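Local coordinates for Ice-binding protein (Flavobacteriaceae bacterium, PDB 5UYT) that probably binds ice through its right-handed beta-helical domains and so acts as an antifreeze protein in an Antarctic bacterium, at residues Thr211-Pro216 against Val335-Ile340; Thr291-Leu296 against Thr308-Leu313. One frame throughout, in Å; residues are numbered along the deposited sequence.

Contact 1 (Thr211-Pro216 against Val335-Ile340)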
ATOM      1  N   THR A 211      -7.594   7.419   6.758  1.00 23.70           N
ATOM      2  CA  THR A 211      -8.342   6.698   7.782  1.00 23.26           C
ATOM      3  C   THR A 211      -8.806   5.346   7.300  1.00 22.36           C
ATOM      4  O   THR A 211      -9.036   4.448   8.112  1.00 21.70           O
ATOM      5  CB  THR A 211      -9.596   7.479   8.239  1.00 24.01           C
ATOM      6  OG1 THR A 211     -10.460   7.713   7.110  1.00 24.39           O
ATOM      7  CG2 THR A 211      -9.211   8.797   8.828  1.00 25.29           C
ATOM      8  N   GLY A 212      -8.960   5.204   5.981  1.00 22.21           N
ATOM      9  CA  GLY A 212      -9.673   4.052   5.445  1.00 21.77           C
ATOM     10  C   GLY A 212     -11.178   4.216   5.713  1.00 21.88           C
ATOM     11  O   GLY A 212     -11.626   5.244   6.264  1.00 22.21           O
ATOM     12  N   PRO A 213     -11.971   3.215   5.310  1.00 21.59           N
ATOM     13  CA  PRO A 213     -13.429   3.263   5.521  1.00 22.14           C
ATOM     14  C   PRO A 213     -13.806   2.996   6.977  1.00 22.24           C
ATOM     15  O   PRO A 213     -12.952   2.618   7.786  1.00 21.04           O
ATOM     16  CB  PRO A 213     -13.929   2.121   4.631  1.00 21.74           C
ATOM     17  CG  PRO A 213     -12.817   1.106   4.692  1.00 20.78           C
ATOM     18  CD  PRO A 213     -11.555   1.953   4.668  1.00 20.72           C
ATOM     19  N   VAL A 214     -15.082   3.232   7.319  1.00 23.18           N
ATOM     20  CA  VAL A 214     -15.607   2.792   8.623  1.00 23.28           C
ATOM     21  C   VAL A 214     -15.657   1.273   8.654  1.00 22.51           C
ATOM     22  O   VAL A 214     -16.171   0.655   7.719  1.00 23.20           O
ATOM     23  CB  VAL A 214     -17.013   3.381   8.875  1.00 24.02           C
ATOM     24  CG1 VAL A 214     -17.629   2.819  10.154  1.00 23.82           C
ATOM     25  CG2 VAL A 214     -16.929   4.887   8.946  1.00 25.08           C
ATOM     26  N   ALA A 215     -15.064   0.688   9.699  1.00 21.97           N
ATOM     27  CA  ALA A 215     -15.006  -0.767   9.922  1.00 21.57           C
ATOM     28  C   ALA A 215     -16.414  -1.350  10.045  1.00 21.94           C
ATOM     29  O   ALA A 215     -17.316  -0.653  10.548  1.00 23.10           O
ATOM     30  CB  ALA A 215     -14.205  -1.093  11.184  1.00 21.58           C
ATOM     31  N   PRO A 216     -16.619  -2.608   9.601  1.00 21.62           N
ATOM     32  CA  PRO A 216     -17.923  -3.215   9.813  1.00 22.12           C
ATOM     33  C   PRO A 216     -18.160  -3.496  11.289  1.00 22.33           C
ATOM     34  O   PRO A 216     -17.205  -3.760  12.039  1.00 22.67           O
ATOM     35  CB  PRO A 216     -17.802  -4.551   9.084  1.00 21.75           C
ATOM     36  CG  PRO A 216     -16.325  -4.901   9.199  1.00 21.08           C
ATOM     37  CD  PRO A 216     -15.692  -3.553   8.936  1.00 21.02           C
ATOM     38  N   VAL A 335      -8.167   1.732   8.997  1.00 20.46           N
ATOM     39  CA  VAL A 335      -8.874   0.505   8.605  1.00 19.48           C
ATOM     40  C   VAL A 335      -8.476   0.179   7.144  1.00 18.93           C
ATOM     41  O   VAL A 335      -8.321   1.091   6.296  1.00 18.38           O
ATOM     42  CB  VAL A 335     -10.403   0.733   8.645  1.00 19.92           C
ATOM     43  CG1 VAL A 335     -11.174  -0.413   7.960  1.00 20.08           C
ATOM     44  CG2 VAL A 335     -10.876   0.918  10.081  1.00 20.88           C
ATOM     45  N   PHE A 336      -8.341  -1.111   6.866  1.00 17.74           N
ATOM     46  CA  PHE A 336      -8.031  -1.594   5.531  1.00 18.00           C
ATOM     47  C   PHE A 336      -9.118  -2.571   5.154  1.00 17.89           C
ATOM     48  O   PHE A 336      -9.392  -3.532   5.909  1.00 18.49           O
ATOM     49  CB  PHE A 336      -6.709  -2.357   5.551  1.00 17.64           C
ATOM     50  CG  PHE A 336      -5.547  -1.550   6.055  1.00 18.17           C
ATOM     51  CD1 PHE A 336      -4.648  -0.988   5.145  1.00 18.47           C
ATOM     52  CD2 PHE A 336      -5.337  -1.373   7.432  1.00 18.28           C
ATOM     53  CE1 PHE A 336      -3.548  -0.255   5.612  1.00 19.47           C
ATOM     54  CE2 PHE A 336      -4.236  -0.638   7.892  1.00 18.97           C
ATOM     55  CZ  PHE A 336      -3.353  -0.085   6.990  1.00 19.34           C
ATOM     56  N   VAL A 337      -9.741  -2.372   3.997  1.00 18.06           N
ATOM     57  CA  VAL A 337     -10.697  -3.362   3.527  1.00 18.21           C
ATOM     58  C   VAL A 337     -10.235  -3.869   2.167  1.00 18.19           C
ATOM     59  O   VAL A 337      -9.941  -3.079   1.276  1.00 18.57           O
ATOM     60  CB  VAL A 337     -12.132  -2.794   3.448  1.00 19.35           C
ATOM     61  CG1 VAL A 337     -13.057  -3.776   2.707  1.00 19.43           C
ATOM     62  CG2 VAL A 337     -12.687  -2.513   4.865  1.00 19.96           C
ATOM     63  N   ILE A 338     -10.163  -5.190   2.012  1.00 18.05           N
ATOM     64  CA  ILE A 338      -9.697  -5.800   0.736  1.00 17.40           C
ATOM     65  C   ILE A 338     -10.840  -6.657   0.201  1.00 18.29           C
ATOM     66  O   ILE A 338     -11.177  -7.684   0.791  1.00 18.11           O
ATOM     67  CB  ILE A 338      -8.405  -6.635   0.960  1.00 17.09           C
ATOM     68  CG1 ILE A 338      -7.304  -5.662   1.449  1.00 17.18           C
ATOM     69  CG2 ILE A 338      -7.950  -7.297  -0.361  1.00 17.76           C
ATOM     70  CD1 ILE A 338      -6.037  -6.324   1.940  1.00 19.53           C
ATOM     71  N   LYS A 339     -11.495  -6.185  -0.857  1.00 18.63           N
ATOM     72  CA  LYS A 339     -12.626  -6.900  -1.450  1.00 19.39           C
ATOM     73  C   LYS A 339     -12.055  -7.758  -2.582  1.00 19.73           C
ATOM     74  O   LYS A 339     -11.347  -7.241  -3.463  1.00 20.01           O
ATOM     75  CB  LYS A 339     -13.637  -5.901  -2.060  1.00 21.28           C
ATOM     76  CG  LYS A 339     -14.230  -4.904  -1.078  1.00 21.97           C
ATOM     77  CD  LYS A 339     -15.425  -4.163  -1.693  1.00 24.30           C
ATOM     78  CE  LYS A 339     -14.936  -3.156  -2.713  1.00 25.54           C
ATOM     79  NZ  LYS A 339     -16.099  -2.431  -3.305  1.00 26.44           N
ATOM     80  N   ILE A 340     -12.397  -9.042  -2.601  1.00 18.81           N
ATOM     81  CA  ILE A 340     -11.875  -9.958  -3.643  1.00 19.12           C
ATOM     82  C   ILE A 340     -13.077 -10.564  -4.370  1.00 20.49           C
ATOM     83  O   ILE A 340     -13.946 -11.179  -3.717  1.00 21.05           O
ATOM     84  CB  ILE A 340     -10.970 -11.061  -2.993  1.00 17.60           C
ATOM     85  CG1 ILE A 340      -9.706 -10.434  -2.392  1.00 17.50           C
ATOM     86  CG2 ILE A 340     -10.645 -12.151  -4.023  1.00 18.54           C
ATOM     87  CD1 ILE A 340      -8.848 -11.432  -1.586  1.00 16.73           C
TER

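Contact 2 (Thr291-Leu296 against Thr308-Leu313)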
ATOM      1  N   THR A 291     -15.249   1.317  -3.768  1.00 25.96           N
ATOM      2  CA  THR A 291     -13.832   1.009  -4.021  1.00 25.60           C
ATOM      3  C   THR A 291     -13.048   2.318  -4.140  1.00 25.59           C
ATOM      4  O   THR A 291     -13.478   3.221  -4.866  1.00 25.32           O
ATOM      5  CB  THR A 291     -13.700   0.254  -5.357  1.00 26.54           C
ATOM      6  OG1 THR A 291     -14.315  -1.023  -5.202  1.00 27.00           O
ATOM      7  CG2 THR A 291     -12.229   0.055  -5.764  1.00 25.36           C
ATOM      8  N   ASP A 292     -11.944   2.433  -3.405  1.00 23.84           N
ATOM      9  CA  ASP A 292     -11.023   3.574  -3.586  1.00 24.17           C
ATOM     10  C   ASP A 292     -10.015   3.282  -4.694  1.00 23.35           C
ATOM     11  O   ASP A 292      -9.731   4.130  -5.540  1.00 23.54           O
ATOM     12  CB  ASP A 292     -10.230   3.804  -2.291  1.00 23.96           C
ATOM     13  CG  ASP A 292     -11.097   4.273  -1.171  1.00 24.88           C
ATOM     14  OD1 ASP A 292     -11.988   5.113  -1.424  1.00 25.25           O
ATOM     15  OD2 ASP A 292     -10.906   3.818  -0.035  1.00 23.91           O
ATOM     16  N   ILE A 293      -9.440   2.085  -4.658  1.00 22.41           N
ATOM     17  CA  ILE A 293      -8.304   1.741  -5.544  1.00 22.00           C
ATOM     18  C   ILE A 293      -8.511   0.318  -5.997  1.00 21.42           C
ATOM     19  O   ILE A 293      -8.719  -0.574  -5.159  1.00 21.09           O
ATOM     20  CB  ILE A 293      -6.928   1.840  -4.830  1.00 20.69           C
ATOM     21  CG1 ILE A 293      -6.570   3.311  -4.499  1.00 20.97           C
ATOM     22  CG2 ILE A 293      -5.806   1.160  -5.658  1.00 20.32           C
ATOM     23  CD1 ILE A 293      -5.402   3.427  -3.518  1.00 20.62           C
ATOM     24  N   GLU A 294      -8.467   0.100  -7.313  1.00 22.00           N
ATOM     25  CA  GLU A 294      -8.512  -1.283  -7.812  1.00 22.07           C
ATOM     26  C   GLU A 294      -7.097  -1.777  -8.088  1.00 21.29           C
ATOM     27  O   GLU A 294      -6.321  -1.110  -8.806  1.00 22.37           O
ATOM     28  CB  GLU A 294      -9.372  -1.444  -9.078  1.00 23.50           C
ATOM     29  CG  GLU A 294      -9.390  -2.902  -9.590  1.00 23.25           C
ATOM     30  CD  GLU A 294     -10.220  -3.111 -10.854  1.00 24.68           C
ATOM     31  OE1 GLU A 294     -10.871  -2.143 -11.331  1.00 25.88           O
ATOM     32  OE2 GLU A 294     -10.204  -4.242 -11.392  1.00 24.34           O
ATOM     33  N   LEU A 295      -6.783  -2.931  -7.532  1.00 20.04           N
ATOM     34  CA  LEU A 295      -5.485  -3.586  -7.754  1.00 19.66           C
ATOM     35  C   LEU A 295      -5.693  -4.455  -8.967  1.00 20.06           C
ATOM     36  O   LEU A 295      -6.437  -5.447  -8.924  1.00 19.56           O
ATOM     37  CB  LEU A 295      -5.027  -4.398  -6.502  1.00 18.62           C
ATOM     38  CG  LEU A 295      -4.877  -3.581  -5.207  1.00 18.33           C
ATOM     39  CD1 LEU A 295      -4.585  -4.432  -3.996  1.00 17.40           C
ATOM     40  CD2 LEU A 295      -3.797  -2.489  -5.331  1.00 18.93           C
ATOM     41  N   LEU A 296      -5.064  -4.053 -10.078  1.00 20.31           N
ATOM     42  CA  LEU A 296      -5.469  -4.572 -11.384  1.00 21.60           C
ATOM     43  C   LEU A 296      -5.005  -5.987 -11.743  1.00 21.75           C
ATOM     44  O   LEU A 296      -5.454  -6.545 -12.773  1.00 22.99           O
ATOM     45  CB  LEU A 296      -5.042  -3.576 -12.458  1.00 22.58           C
ATOM     46  CG  LEU A 296      -5.822  -2.264 -12.376  1.00 23.39           C
ATOM     47  CD1 LEU A 296      -5.171  -1.243 -13.299  1.00 24.35           C
ATOM     48  CD2 LEU A 296      -7.293  -2.427 -12.758  1.00 24.10           C
ATOM     49  N   THR A 308      -2.063   0.964   1.816  1.00 18.35           N
ATOM     50  CA  THR A 308      -2.341   2.043   2.772  1.00 18.27           C
ATOM     51  C   THR A 308      -3.851   2.047   3.087  1.00 18.36           C
ATOM     52  O   THR A 308      -4.623   1.289   2.459  1.00 17.89           O
ATOM     53  CB  THR A 308      -1.868   3.404   2.203  1.00 18.86           C
ATOM     54  OG1 THR A 308      -2.326   3.556   0.850  1.00 19.25           O
ATOM     55  CG2 THR A 308      -0.340   3.500   2.261  1.00 18.80           C
ATOM     56  N   PRO A 309      -4.290   2.856   4.083  1.00 19.44           N
ATOM     57  CA  PRO A 309      -5.675   2.711   4.519  1.00 19.46           C
ATOM     58  C   PRO A 309      -6.684   3.160   3.443  1.00 20.06           C
ATOM     59  O   PRO A 309      -6.754   4.356   3.103  1.00 21.05           O
ATOM     60  CB  PRO A 309      -5.762   3.628   5.761  1.00 19.77           C
ATOM     61  CG  PRO A 309      -4.360   3.655   6.267  1.00 19.53           C
ATOM     62  CD  PRO A 309      -3.528   3.714   5.009  1.00 19.42           C
ATOM     63  N   HIS A 310      -7.417   2.175   2.904  1.00 19.62           N
ATOM     64  CA  HIS A 310      -8.340   2.350   1.772  1.00 20.25           C
ATOM     65  C   HIS A 310      -9.250   1.117   1.726  1.00 20.12           C
ATOM     66  O   HIS A 310      -8.960   0.101   2.360  1.00 19.92           O
ATOM     67  CB  HIS A 310      -7.592   2.360   0.421  1.00 20.53           C
ATOM     68  CG  HIS A 310      -6.789   3.601   0.151  1.00 20.70           C
ATOM     69  ND1 HIS A 310      -5.412   3.614   0.232  1.00 21.12           N
ATOM     70  CD2 HIS A 310      -7.157   4.850  -0.221  1.00 22.23           C
ATOM     71  CE1 HIS A 310      -4.962   4.819  -0.082  1.00 21.77           C
ATOM     72  NE2 HIS A 310      -6.001   5.596  -0.347  1.00 22.33           N
ATOM     73  N   THR A 311     -10.278   1.204   0.888  1.00 20.77           N
ATOM     74  CA  THR A 311     -10.987   0.043   0.422  1.00 20.90           C
ATOM     75  C   THR A 311     -10.410  -0.338  -0.955  1.00 20.60           C
ATOM     76  O   THR A 311     -10.499   0.453  -1.904  1.00 20.96           O
ATOM     77  CB  THR A 311     -12.473   0.353   0.273  1.00 22.11           C
ATOM     78  OG1 THR A 311     -13.022   0.731   1.547  1.00 21.47           O
ATOM     79  CG2 THR A 311     -13.217  -0.890  -0.249  1.00 22.56           C
ATOM     80  N   TYR A 312      -9.877  -1.554  -1.067  1.00 19.50           N
ATOM     81  CA  TYR A 312      -9.280  -2.028  -2.332  1.00 19.06           C
ATOM     82  C   TYR A 312     -10.201  -3.027  -2.979  1.00 19.32           C
ATOM     83  O   TYR A 312     -10.927  -3.744  -2.277  1.00 18.33           O
ATOM     84  CB  TYR A 312      -7.958  -2.740  -2.038  1.00 18.69           C
ATOM     85  CG  TYR A 312      -6.896  -1.778  -1.583  1.00 18.95           C
ATOM     86  CD1 TYR A 312      -6.185  -1.014  -2.521  1.00 19.77           C
ATOM     87  CD2 TYR A 312      -6.630  -1.580  -0.216  1.00 18.92           C
ATOM     88  CE1 TYR A 312      -5.208  -0.102  -2.116  1.00 18.91           C
ATOM     89  CE2 TYR A 312      -5.656  -0.668   0.196  1.00 18.38           C
ATOM     90  CZ  TYR A 312      -4.950   0.063  -0.760  1.00 18.54           C
ATOM     91  OH  TYR A 312      -3.983   0.995  -0.404  1.00 18.01           O
ATOM     92  N   LEU A 313     -10.140  -3.105  -4.304  1.00 19.88           N
ATOM     93  CA  LEU A 313     -10.819  -4.168  -5.062  1.00 20.58           C
ATOM     94  C   LEU A 313      -9.781  -4.998  -5.832  1.00 20.42           C
ATOM     95  O   LEU A 313      -8.947  -4.454  -6.580  1.00 20.18           O
ATOM     96  CB  LEU A 313     -11.828  -3.583  -6.073  1.00 21.76           C
ATOM     97  CG  LEU A 313     -12.473  -4.619  -7.012  1.00 22.71           C
ATOM     98  CD1 LEU A 313     -13.357  -5.636  -6.285  1.00 23.39           C
ATOM     99  CD2 LEU A 313     -13.241  -3.891  -8.116  1.00 24.36           C
TER

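Contact 1 (Thr211-Pro216 against Val335-Ile340)
Pro-213 and Val-335 meet where the loop between strands 198-200 and 224-228, which joins the two right-handed beta-helices, lies against the start of a strand of the second, a worked example of how a non-repetitive linker can be fitted to a solenoid. The tight part is built round the isopropyl group of Val-335. Its CB sits 3.3 Å from the carbonyl O of Pro-213, and both methyls flank that same oxygen. With CG1 anti to the backbone N (chi1 168°), this methyl is turned to the proline ring, while CG2 is left to meet the CB of Ala-215 at 4.0 Å. One valine thus spans Pro-213 and Ala-215, CG2 touching both. The ring of Pro-213 reaches two residues further along, past Phe-336: its CG lies 3.6 Å from CG2 of Val-337, the closest apolar approach here. Val-337 is backed by Leu-286 of the helix 270-288, and the proline also touches Leu-289, so the proline ring and Val-337 are packed against the helix and the loop after it.

Toward Thr-211 the contact thins to backbone. The N of Val-335 donates to the carbonyl O of Thr-211 at 3.0 Å. Thr-211 itself is exposed, its CB pointing away from the strand, and its OG1 gives a hydrogen bond back to the O of Gly-212, on an in-plane lone pair. The CB of Val-214 also points away; its carbonyl O is bonded by Tyr-285. Gly-212 suits its place: its phi is positive, and a CB there would run into the O of Val-335. Buried by the contact, that oxygen has no conventional hydrogen-bond partner in the model, but the CA of Gly-212 approaches it at 3.4 Å in a C-H...O contact with an angle of 166° at the hydrogen.

Contact 2 (Thr291-Leu296 against Thr308-Leu313)
Ile-293 places CG1 anti to its carbonyl carbon (chi1 -69°) and extends from there to CD1, which carries that methyl over the face of the His-310 imidazole. CD1 stands 3.7 Å from the ring centroid and only 7° off the normal, a well-centred CH-pi contact. Asp-292 has a similar first torsion (chi1 -67°), bringing its carboxylate back to the neighbouring backbone: OD2 accepts the N-H of Thr-311 at 2.8 Å on its anti side, in a nearly straight bond. The N-H of Asp-292 in turn donates to Thr-311 O, so the aspartate grips this residue at both backbone polar atoms. Beyond it the segments pair as parallel strands, stacked rungs of the second beta-helix: Leu-313 N donates to Ile-293 O, and Leu-295 N to Leu-313 O. On one face of this pair Ile-293 lies alongside Tyr-312, its CB 3.7 Å from ring atom CD1, and the CG of Leu-295 approaches the same CD1 at 3.9 Å. On the other face Glu-294 runs beside Leu-313. The far end of the tyrosine is polar: OH accepts the backbone N-H of Thr-308 and the ring N-H at ND1 of His-310, the latter tilted from the imidazole plane, and is also bonded to Asp-47. A phenylalanine in place of Tyr-312 would probably leave the N-H of Thr-308 without its acceptor, Asp-47 without this partner and the imidazole freer to turn. Above the phenol ring, offset toward its rim, sits the CB of His-310, 3.5 Å from the plane.

How the contacts relate
From the N terminus, the chain completes the first beta-helix and, after strand 198-200, enters the linker, where 211-216 waits for a strand more than a hundred residues ahead. It then winds through strands 224-228 to 264-265 and helix 270-288 before reaching 291-296, which pairs with 308-313 and closes a short loop of eleven residues. Contact 2 is therefore nested inside the long loop that 335-340 shuts in contact 1. The two are joined through neighbouring strands: 311-314 bonds to 336-340, with Tyr-312 N near Val-337 O and Lys-339 N near Tyr-312 O. Pro-213 also packs on Thr-311, bringing the linker to both successive rungs.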